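PDB 2HQB: transcriptional activator of comK gene from Bacillus halodurans, which probably binds a small ligand, as a membrane-anchored lipoprotein of the BMP (PnrA-like) substrate-binding family, and probably activates transcription of comK. Local coordinates for residues L29-I32 with H33-D37; N47-Q50 with K51-R55; S79-H82 with N83-P86; E172-Q175 with E176-E180; Y192-P195 with V196-I200. All blocks are in the same frame, centred on the assembly; numbering follows the deposited sequence.

How the contacts relate
Contacts 1, 2 and 3 belong to the lobe built on the parallel sheet that includes strands 7-11 and 39-43; contacts 4 and 5 lie in the other lobe, on the mixed sheet with strands 184-186 and 206-211. Two pairs touch. E49 of contact 2 meets T80 of contact 3 through a probable hydrogen bond, while F174 of contact 4 packs against I200 of contact 5. Contact 2 is a surface helix start, rich in charged side chains; contact 5 is also near a helix start but has the most buried residues, with valines beside rings. Contacts 1 and 4 are helix ends with one greasy and one polar flank, and contact 3 is a turn using a water.

Contact 1 of 5, residues L29-I32 with H33-D37; sequences LLNI and HSNLD
The amide of L36 reaches back one turn to I32, its N donating to I32 O at 3.0 Å. The leucine CB lies beside the same carbonyl oxygen. L36 is the residue where the chain leaves helical geometry, which makes this bond one of the last of helix 23-35. Three residues earlier, H33 N donates to L29 O at 3.1 Å in an almost straight bond (172°), while S34 N gives only a weak, bent bond to L30 O.

N31 and N35 run side by side and point the same way. In both, CG is anti to the carbonyl carbon, which sets the two amides in step along the helix with their planes 35° apart. The touch is made by ND2 of N35 against CB of N31, at 3.5 Å, rather than by amide on amide. N31 also meets D231 and V235 of helix 230-240, while N35 is the exposed one of the two. The H33 ring has L30 O at its edge, near the ring plane. Its CG is anti to the backbone N (chi1 159°), a torsion that carries the ring toward V38, just past the helix, whose O is hydrogen-bonded to ND1.

L29 and I32 face inward against V8 and V40 of the sheet, and I32 and L36 meet A238 of helix 230-240. The chemistry is thus split by side: aliphatic groups fasten this helix to the parallel sheet and, together with N31, to helix 230-240, backbone bonds close its last turn, and S34 and N35 present polar groups on the exposed side.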
# COMPACT_ATOMS: atom_id res chain seq x y z
N LEU A 29 -14.20 -3.28 3.85
CA LEU A 29 -15.43 -3.24 4.62
C LEU A 29 -16.34 -4.39 4.15
O LEU A 29 -16.97 -5.04 4.96
CB LEU A 29 -16.15 -1.89 4.44
CG LEU A 29 -17.29 -1.61 5.43
CD1 LEU A 29 -16.71 -1.41 6.81
CD2 LEU A 29 -18.09 -0.38 5.02
N LEU A 30 -16.39 -4.65 2.84
CA LEU A 30 -17.22 -5.73 2.33
C LEU A 30 -16.82 -7.09 2.90
O LEU A 30 -17.69 -7.89 3.19
CB LEU A 30 -17.15 -5.78 0.81
CG LEU A 30 -18.12 -4.74 0.23
CD1 LEU A 30 -18.08 -4.70 -1.31
CD2 LEU A 30 -19.49 -5.10 0.70
N ASN A 31 -15.53 -7.35 3.08
CA ASN A 31 -15.11 -8.63 3.62
C ASN A 31 -15.33 -8.68 5.12
O ASN A 31 -15.55 -9.74 5.70
CB ASN A 31 -13.64 -8.91 3.29
CG ASN A 31 -13.36 -8.92 1.80
OD1 ASN A 31 -14.19 -9.40 1.02
ND2 ASN A 31 -12.20 -8.40 1.40
N ILE A 32 -15.25 -7.51 5.77
CA ILE A 32 -15.48 -7.43 7.20
C ILE A 32 -16.90 -8.00 7.41
O ILE A 32 -17.07 -8.97 8.13
CB ILE A 32 -15.37 -5.95 7.71
CG1 ILE A 32 -13.93 -5.63 8.10
CG2 ILE A 32 -16.33 -5.70 8.85
CD1 ILE A 32 -13.73 -4.20 8.57
N HIS A 33 -17.90 -7.41 6.76
CA HIS A 33 -19.27 -7.88 6.86
C HIS A 33 -19.44 -9.30 6.33
O HIS A 33 -20.38 -10.02 6.67
CB HIS A 33 -20.19 -6.97 6.05
CG HIS A 33 -21.50 -7.60 5.67
ND1 HIS A 33 -22.57 -7.69 6.55
CD2 HIS A 33 -21.92 -8.17 4.52
CE1 HIS A 33 -23.58 -8.29 5.95
NE2 HIS A 33 -23.21 -8.59 4.71
N SER A 34 -18.52 -9.71 5.48
CA SER A 34 -18.61 -11.04 4.91
C SER A 34 -17.91 -12.12 5.73
O SER A 34 -18.55 -13.08 6.12
CB SER A 34 -18.08 -11.01 3.48
OG SER A 34 -17.69 -12.30 3.05
N ASN A 35 -16.62 -11.96 6.00
CA ASN A 35 -15.84 -12.95 6.76
C ASN A 35 -16.08 -12.97 8.29
O ASN A 35 -15.76 -13.93 8.98
CB ASN A 35 -14.36 -12.79 6.42
CG ASN A 35 -14.06 -13.12 4.95
OD1 ASN A 35 -14.50 -14.16 4.44
ND2 ASN A 35 -13.32 -12.24 4.26
N LEU A 36 -16.63 -11.88 8.81
CA LEU A 36 -17.01 -11.77 10.22
C LEU A 36 -18.53 -11.66 10.04
O LEU A 36 -19.01 -11.67 8.90
CB LEU A 36 -16.41 -10.51 10.86
CG LEU A 36 -14.88 -10.45 10.69
CD1 LEU A 36 -14.27 -9.34 11.54
CD2 LEU A 36 -14.28 -11.78 11.08
N ASP A 37 -19.31 -11.53 11.10
CA ASP A 37 -20.76 -11.51 10.87
C ASP A 37 -21.40 -10.20 11.27
O ASP A 37 -22.52 -10.16 11.75
CB ASP A 37 -21.38 -12.65 11.68
CG ASP A 37 -22.59 -13.25 11.03
OD1 ASP A 37 -23.09 -12.64 10.05
OD2 ASP A 37 -23.03 -14.32 11.51

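Contact 2 of 5, residues N47-Q50 with K51-R55; sequences NSEQ and KAHRR
Q50 and K51 bury the most of themselves here, in the first turn of helix 49-61, where S48 is the N-cap. Its OG accepts from K51 N at 3.2 Å in a nearly straight bond (177°). S48 OG occupies the position between its own backbone N and carbonyl carbon (chi1 59°), which turns it back under that amide. The K51 chain then runs out extended past the serine, its CG 3.5 Å from S48 OG, until NZ comes alongside CB of N47. How the Q50 and R54 side chains meet is doubtful in the model; the surer link is in the backbone, R54 N to Q50 O at 3.1 Å.

Third comes E49, whose CG lies against the NE2-CE1 side of the H53 ring, 3.5 Å from CE1. Carboxylate and ring are only 16° from parallel, and the acid reaches toward helix 73-79 and T80, its OE2 hydrogen-bonded with T80 OG1. An alanine in place of H53 would probably strip the E49 chain of its neighbour and open a gap toward T80 and I81. On one face of the H53 ring, toward the rim, E49 O sits 3.5 Å above the plane while accepting from H53 N.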
# COMPACT_ATOMS: atom_id res chain seq x y z
N ASN A 47 -14.97 14.90 3.70
CA ASN A 47 -13.80 15.73 3.40
C ASN A 47 -13.35 16.84 4.39
O ASN A 47 -12.45 17.63 4.08
CB ASN A 47 -14.02 16.32 2.00
CG ASN A 47 -14.30 15.24 0.95
OD1 ASN A 47 -15.13 15.41 0.08
ND2 ASN A 47 -13.59 14.13 1.02
N SER A 48 -13.95 16.90 5.58
CA SER A 48 -13.54 17.91 6.55
C SER A 48 -13.76 17.41 7.96
O SER A 48 -14.52 16.47 8.17
CB SER A 48 -14.36 19.17 6.38
OG SER A 48 -15.74 18.92 6.54
N GLU A 49 -13.10 18.02 8.93
CA GLU A 49 -13.34 17.58 10.29
C GLU A 49 -14.86 17.65 10.52
O GLU A 49 -15.47 16.70 11.03
CB GLU A 49 -12.60 18.48 11.29
CG GLU A 49 -12.57 17.90 12.70
CD GLU A 49 -11.48 18.49 13.58
OE1 GLU A 49 -11.65 19.63 14.06
OE2 GLU A 49 -10.45 17.80 13.79
N GLN A 50 -15.46 18.78 10.12
CA GLN A 50 -16.89 19.04 10.25
C GLN A 50 -17.74 17.84 9.89
O GLN A 50 -18.46 17.29 10.74
CB GLN A 50 -17.30 20.23 9.37
CG GLN A 50 -18.84 20.48 9.30
CD GLN A 50 -19.33 21.13 7.97
OE1 GLN A 50 -19.21 20.54 6.87
NE2 GLN A 50 -19.90 22.34 8.09
N LYS A 51 -17.66 17.42 8.63
CA LYS A 51 -18.44 16.30 8.13
C LYS A 51 -18.07 15.05 8.89
O LYS A 51 -18.95 14.29 9.31
CB LYS A 51 -18.17 16.05 6.64
CG LYS A 51 -18.62 17.15 5.70
CD LYS A 51 -17.90 17.05 4.34
CE LYS A 51 -18.12 18.29 3.48
NZ LYS A 51 -17.08 18.39 2.41
N ALA A 52 -16.78 14.83 9.07
CA ALA A 52 -16.31 13.64 9.76
C ALA A 52 -16.98 13.56 11.12
O ALA A 52 -17.48 12.50 11.49
CB ALA A 52 -14.78 13.67 9.89
N HIS A 53 -17.01 14.66 11.85
CA HIS A 53 -17.65 14.64 13.18
C HIS A 53 -19.14 14.35 13.13
O HIS A 53 -19.63 13.57 13.94
CB HIS A 53 -17.43 15.95 13.94
CG HIS A 53 -16.04 16.11 14.45
ND1 HIS A 53 -15.13 15.07 14.48
CD2 HIS A 53 -15.37 17.20 14.90
CE1 HIS A 53 -13.97 15.51 14.91
NE2 HIS A 53 -14.08 16.80 15.18
N ARG A 54 -19.85 14.98 12.20
CA ARG A 54 -21.28 14.75 12.05
C ARG A 54 -21.54 13.28 11.71
O ARG A 54 -22.37 12.63 12.35
CB ARG A 54 -21.88 15.59 10.91
CG ARG A 54 -21.73 17.10 10.99
CD ARG A 54 -22.20 17.70 9.65
NE ARG A 54 -21.68 19.04 9.39
CZ ARG A 54 -22.04 20.12 10.06
NH1 ARG A 54 -22.93 20.04 11.04
NH2 ARG A 54 -21.52 21.30 9.74
N ARG A 55 -20.84 12.76 10.70
CA ARG A 55 -21.06 11.38 10.28
C ARG A 55 -20.67 10.37 11.34
O ARG A 55 -21.00 9.20 11.24
CB ARG A 55 -20.31 11.07 8.98
CG ARG A 55 -20.68 11.96 7.81
CD ARG A 55 -22.11 11.72 7.27
NE ARG A 55 -22.54 12.80 6.36
CZ ARG A 55 -23.20 13.90 6.75
NH1 ARG A 55 -23.51 14.05 8.03
NH2 ARG A 55 -23.53 14.86 5.86

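Contact 3 of 5, residues S79-H82 with N83-P86; sequences STIH and NQYP
I81 and Y85 meet slantwise, the isoleucine CD1 against the tyrosine CE1 at 3.6 Å. The tyrosine ring is turned edge-on to the backbone here: I81 O lies in its plane, 3.3 Å from Y85 CD1. The Q84 chain crosses I81 obliquely, its NE2 against CG1 of the isoleucine at 3.4 Å. That return follows from chi1 of 45°, which places CG of Q84 between its backbone N and carbonyl carbon and carries the extended chain over the isoleucine.

The other pair is H82 with N83, lying side by side and pointing the same way. The asparagine amide leans over one face of the imidazole, its CG 3.7 Å above the H82 ring plane and displaced toward the rim, the two planes 36° apart.

Underneath is a type I beta turn from I81 to Q84, in the loop that leads from helix 73-79 to strand 89-93. Q84 N closes it on I81 O at 3.2 Å, coming from well above the carbonyl plane.

S79 O, in the last residue of the helix, has two donors. H82 ND1 reaches it at 3.2 Å, with the oxygen close to the ring plane, and a water donates to it as well. That water also accepts from N83 N at 2.8 Å, tying the helix end to the turn. Replacing H82 with an alanine would probably leave S79 O without its ring donor, take away the surface under the N83 amide and open a gap toward F90 and I102. N101 ND2 donates to H82 O within the turn and, more weakly, to Y85 O beyond it.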
# COMPACT_ATOMS: atom_id res chain seq x y z
N SER A 79 -8.98 12.13 16.54
CA SER A 79 -8.34 12.58 17.76
C SER A 79 -9.09 13.69 18.46
O SER A 79 -9.04 13.81 19.69
CB SER A 79 -6.92 13.03 17.46
OG SER A 79 -6.14 11.91 17.10
N THR A 80 -9.78 14.50 17.69
CA THR A 80 -10.52 15.61 18.25
C THR A 80 -11.90 15.16 18.67
O THR A 80 -12.77 15.98 18.92
CB THR A 80 -10.63 16.78 17.23
OG1 THR A 80 -10.97 16.28 15.93
CG2 THR A 80 -9.32 17.54 17.16
N ILE A 81 -12.10 13.86 18.77
CA ILE A 81 -13.43 13.38 19.11
C ILE A 81 -13.45 12.01 19.82
O ILE A 81 -14.48 11.61 20.36
CB ILE A 81 -14.28 13.36 17.80
CG1 ILE A 81 -15.72 13.71 18.12
CG2 ILE A 81 -14.17 12.00 17.08
CD1 ILE A 81 -16.67 13.62 16.92
N HIS A 82 -12.31 11.31 19.85
CA HIS A 82 -12.28 9.96 20.43
C HIS A 82 -12.51 9.89 21.92
O HIS A 82 -12.64 8.79 22.47
CB HIS A 82 -10.96 9.27 20.15
CG HIS A 82 -9.87 9.67 21.08
ND1 HIS A 82 -9.39 10.96 21.16
CD2 HIS A 82 -9.14 8.95 21.97
CE1 HIS A 82 -8.42 11.02 22.05
NE2 HIS A 82 -8.25 9.81 22.55
N ASN A 83 -12.55 11.04 22.57
CA ASN A 83 -12.75 11.05 24.02
C ASN A 83 -14.19 11.23 24.44
O ASN A 83 -14.50 11.05 25.60
CB ASN A 83 -11.89 12.12 24.69
CG ASN A 83 -10.53 11.61 25.04
OD1 ASN A 83 -10.38 10.48 25.50
ND2 ASN A 83 -9.51 12.44 24.83
N GLN A 84 -15.05 11.60 23.51
CA GLN A 84 -16.46 11.75 23.84
C GLN A 84 -17.22 10.51 23.40
O GLN A 84 -18.44 10.46 23.50
CB GLN A 84 -17.05 12.97 23.18
CG GLN A 84 -16.66 13.14 21.77
CD GLN A 84 -17.15 14.45 21.23
OE1 GLN A 84 -18.35 14.64 20.98
NE2 GLN A 84 -16.23 15.39 21.06
N TYR A 85 -16.49 9.52 22.92
CA TYR A 85 -17.06 8.28 22.47
C TYR A 85 -16.22 7.16 23.03
O TYR A 85 -15.63 6.37 22.31
CB TYR A 85 -17.06 8.24 20.97
CG TYR A 85 -17.99 9.22 20.34
CD1 TYR A 85 -17.51 10.42 19.80
CD2 TYR A 85 -19.35 8.94 20.21
CE1 TYR A 85 -18.35 11.30 19.14
CE2 TYR A 85 -20.21 9.82 19.55
CZ TYR A 85 -19.70 11.00 19.02
OH TYR A 85 -20.51 11.88 18.34
N PRO A 86 -16.17 7.07 24.36
CA PRO A 86 -15.35 6.02 24.96
C PRO A 86 -15.79 4.61 24.59
O PRO A 86 -14.98 3.69 24.51
CB PRO A 86 -15.46 6.32 26.46
CG PRO A 86 -16.86 6.93 26.56
CD PRO A 86 -16.94 7.83 25.36
O HOH W 1 -11.32 13.42 21.84

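Contact 4 of 5, residues E172-Q175 with E176-E180; sequences ELFQ and ELQKE
E176 N donates to E172 O at 2.7 Å, the hydrogen nearly in line (171°), and L177 N does the same for L173 O at 3.0 Å. These two carbonyls are the soundly satisfied ones. Further on the bonding slackens: Q178 N has just weak, bent bonds, to F174 O and, less surely, to Q175 O, and K179 N reaches that same Q175 O, an oxygen whose place is less certain. K179 is where the chain leaves helical geometry, and beyond it E180 O is taken up by K128 NZ.

The side chains add no polar bond between the two segments. E176 lies along L173, its OE2 coming 3.8 Å from L173 CD2. E176 OE2 stays 6.0 Å from E172 OE1, a separation of like charges that is probably mildly unfavourable. L177 CG lies 3.4 Å from L173 O.

F174 has CG anti to the backbone N (chi1 171°), which lays its ring beside Q178, the amide plane 54° from the ring; F185 meets the phenylalanine edge-to-face. L173 and L177 touch I132 and R159. It is the closing turn of an amphipathic helix laid on the sheet of an alpha/beta lobe, as in the periplasmic-binding-protein fold.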
# COMPACT_ATOMS: atom_id res chain seq x y z
N GLU A 172 5.97 12.14 -18.10
CA GLU A 172 7.17 12.83 -18.58
C GLU A 172 8.41 12.17 -17.95
O GLU A 172 9.38 11.87 -18.63
CB GLU A 172 7.17 14.30 -18.23
CG GLU A 172 6.05 15.07 -18.85
CD GLU A 172 5.94 16.46 -18.25
OE1 GLU A 172 6.96 17.19 -18.30
OE2 GLU A 172 4.85 16.81 -17.73
N LEU A 173 8.36 11.95 -16.64
CA LEU A 173 9.47 11.30 -15.96
C LEU A 173 9.71 9.92 -16.59
O LEU A 173 10.86 9.49 -16.71
CB LEU A 173 9.17 11.15 -14.46
CG LEU A 173 8.94 12.44 -13.68
CD1 LEU A 173 8.60 12.11 -12.22
CD2 LEU A 173 10.16 13.34 -13.77
N PHE A 174 8.65 9.22 -16.99
CA PHE A 174 8.84 7.92 -17.65
C PHE A 174 9.67 8.12 -18.91
O PHE A 174 10.69 7.46 -19.12
CB PHE A 174 7.51 7.30 -18.07
CG PHE A 174 7.66 6.07 -18.92
CD1 PHE A 174 8.47 5.00 -18.49
CD2 PHE A 174 7.01 5.97 -20.15
CE1 PHE A 174 8.61 3.85 -19.27
CE2 PHE A 174 7.14 4.83 -20.96
CZ PHE A 174 7.95 3.76 -20.52
N GLN A 175 9.19 9.05 -19.74
CA GLN A 175 9.85 9.40 -21.00
C GLN A 175 11.32 9.77 -20.75
O GLN A 175 12.23 9.17 -21.35
CB GLN A 175 9.08 10.55 -21.66
CG GLN A 175 7.93 10.07 -22.55
CD GLN A 175 6.71 10.98 -22.47
OE1 GLN A 175 6.85 12.20 -22.22
NE2 GLN A 175 5.50 10.42 -22.69
N GLU A 176 11.54 10.76 -19.89
CA GLU A 176 12.88 11.18 -19.49
C GLU A 176 13.82 9.98 -19.24
O GLU A 176 14.88 9.87 -19.86
CB GLU A 176 12.80 11.95 -18.18
CG GLU A 176 12.64 13.43 -18.29
CD GLU A 176 13.00 14.07 -16.98
OE1 GLU A 176 14.07 13.72 -16.44
OE2 GLU A 176 12.21 14.92 -16.49
N LEU A 177 13.44 9.12 -18.29
CA LEU A 177 14.24 7.95 -17.95
C LEU A 177 14.28 7.00 -19.13
O LEU A 177 15.12 6.08 -19.19
CB LEU A 177 13.65 7.23 -16.75
CG LEU A 177 13.63 7.95 -15.43
CD1 LEU A 177 12.82 7.12 -14.46
CD2 LEU A 177 15.04 8.17 -14.95
N GLN A 178 13.34 7.20 -20.05
CA GLN A 178 13.31 6.36 -21.23
C GLN A 178 14.61 6.68 -21.97
O GLN A 178 15.41 5.80 -22.27
CB GLN A 178 12.09 6.68 -22.11
CG GLN A 178 11.86 5.68 -23.24
CD GLN A 178 11.27 4.36 -22.76
OE1 GLN A 178 11.63 3.86 -21.68
NE2 GLN A 178 10.38 3.78 -23.55
N LYS A 179 14.83 7.97 -22.21
CA LYS A 179 16.02 8.45 -22.89
C LYS A 179 17.28 8.28 -22.03
O LYS A 179 18.22 9.05 -22.14
CB LYS A 179 15.85 9.94 -23.25
CG LYS A 179 14.61 10.23 -24.06
CD LYS A 179 14.48 11.72 -24.38
CE LYS A 179 13.16 11.97 -25.13
NZ LYS A 179 12.97 13.40 -25.51
N GLU A 180 17.31 7.27 -21.18
CA GLU A 180 18.48 7.07 -20.34
C GLU A 180 18.71 5.58 -20.26
O GLU A 180 19.43 5.08 -19.39
CB GLU A 180 18.24 7.65 -18.95
CG GLU A 180 19.48 7.70 -18.08
CD GLU A 180 19.98 9.12 -17.84
OE1 GLU A 180 21.01 9.28 -17.12
OE2 GLU A 180 19.36 10.07 -18.37

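Contact 5 of 5, residues Y192-P195 with V196-I200; sequences YHVP and VVEAI
The H193 ring has V197 over one face: the valine CG2 sits 3.9 Å from the ring centroid, 26° off the normal, a CH-pi contact displaced toward NE2. At the ring's edge ND1 is hydrogen-bonded to P187 O, which helps to fix how the imidazole is turned. With CG anti to the backbone N (chi1 -175°), the ring leans forward along the helix to meet V197. The Y192 ring runs alongside V196, its CD1 4.1 Å from V196 CG2, and its hydroxyl is hydrogen-bonded to I132 O.

Valine and acid come together on the outer flank, where V194 CG1 approaches E198 OE1 at 3.4 Å; the glutamate bends at chi2 to come alongside. Below the side chains the backbone closes regularly, V196 N on Y192 O, V197 N on H193 O at 2.8 Å, and E198 N on V194 O at 2.8 Å. P195 has no amide hydrogen to give, a lack easily borne in a first turn, but its carbonyl still accepts from A199 N.

Helix 193-203 is the middle of a beta-alpha-beta unit between strands 184-186 and 206-211: H193 touches Y210 and I200 touches A207 on the sheet, while Y192, P195 and A199 lie against helix 167-178.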
# COMPACT_ATOMS: atom_id res chain seq x y z
N TYR A 192 -1.20 7.58 -10.38
CA TYR A 192 -0.78 7.47 -11.79
C TYR A 192 -0.23 6.16 -12.21
O TYR A 192 0.15 6.00 -13.35
CB TYR A 192 0.26 8.54 -12.11
CG TYR A 192 1.46 8.46 -11.21
CD1 TYR A 192 2.35 7.36 -11.28
CD2 TYR A 192 1.69 9.44 -10.25
CE1 TYR A 192 3.43 7.26 -10.38
CE2 TYR A 192 2.76 9.35 -9.34
CZ TYR A 192 3.62 8.26 -9.41
OH TYR A 192 4.64 8.16 -8.50
N HIS A 193 -0.18 5.22 -11.29
CA HIS A 193 0.37 3.92 -11.57
C HIS A 193 -0.03 3.29 -12.91
O HIS A 193 0.85 2.99 -13.73
CB HIS A 193 0.06 2.99 -10.41
CG HIS A 193 0.70 1.64 -10.54
ND1 HIS A 193 2.02 1.42 -10.24
CD2 HIS A 193 0.20 0.46 -10.96
CE1 HIS A 193 2.32 0.16 -10.48
NE2 HIS A 193 1.23 -0.45 -10.91
N VAL A 194 -1.33 3.08 -13.14
CA VAL A 194 -1.73 2.48 -14.42
C VAL A 194 -1.32 3.33 -15.64
O VAL A 194 -0.65 2.83 -16.55
CB VAL A 194 -3.19 2.25 -14.48
CG1 VAL A 194 -3.54 1.69 -15.81
CG2 VAL A 194 -3.59 1.25 -13.40
N PRO A 195 -1.71 4.62 -15.68
CA PRO A 195 -1.31 5.46 -16.81
C PRO A 195 0.14 5.16 -17.23
O PRO A 195 0.43 4.98 -18.41
CB PRO A 195 -1.43 6.87 -16.23
CG PRO A 195 -2.63 6.76 -15.36
CD PRO A 195 -2.50 5.39 -14.70
N VAL A 196 1.03 5.08 -16.25
CA VAL A 196 2.44 4.81 -16.51
C VAL A 196 2.70 3.35 -16.84
O VAL A 196 3.56 3.06 -17.67
CB VAL A 196 3.34 5.23 -15.31
CG1 VAL A 196 4.74 4.66 -15.47
CG2 VAL A 196 3.43 6.76 -15.20
N VAL A 197 1.99 2.41 -16.21
CA VAL A 197 2.21 0.99 -16.52
C VAL A 197 1.86 0.78 -17.99
O VAL A 197 2.60 0.13 -18.72
CB VAL A 197 1.35 0.04 -15.64
CG1 VAL A 197 1.25 -1.29 -16.28
CG2 VAL A 197 2.01 -0.18 -14.34
N GLU A 198 0.74 1.34 -18.40
CA GLU A 198 0.28 1.26 -19.78
C GLU A 198 1.36 1.71 -20.78
O GLU A 198 1.77 0.94 -21.65
CB GLU A 198 -0.90 2.19 -19.96
CG GLU A 198 -2.01 1.54 -20.67
CD GLU A 198 -2.92 0.84 -19.72
OE1 GLU A 198 -3.79 1.53 -19.16
OE2 GLU A 198 -2.76 -0.38 -19.53
N ALA A 199 1.77 2.98 -20.65
CA ALA A 199 2.79 3.60 -21.49
C ALA A 199 4.01 2.67 -21.57
O ALA A 199 4.71 2.61 -22.58
CB ALA A 199 3.19 5.00 -20.90
N ILE A 200 4.24 1.93 -20.49
CA ILE A 200 5.34 0.98 -20.45
C ILE A 200 4.99 -0.21 -21.32
O ILE A 200 5.70 -0.51 -22.27
CB ILE A 200 5.59 0.50 -19.02
CG1 ILE A 200 6.01 1.70 -18.16
CG2 ILE A 200 6.62 -0.59 -19.02
CD1 ILE A 200 6.04 1.44 -16.69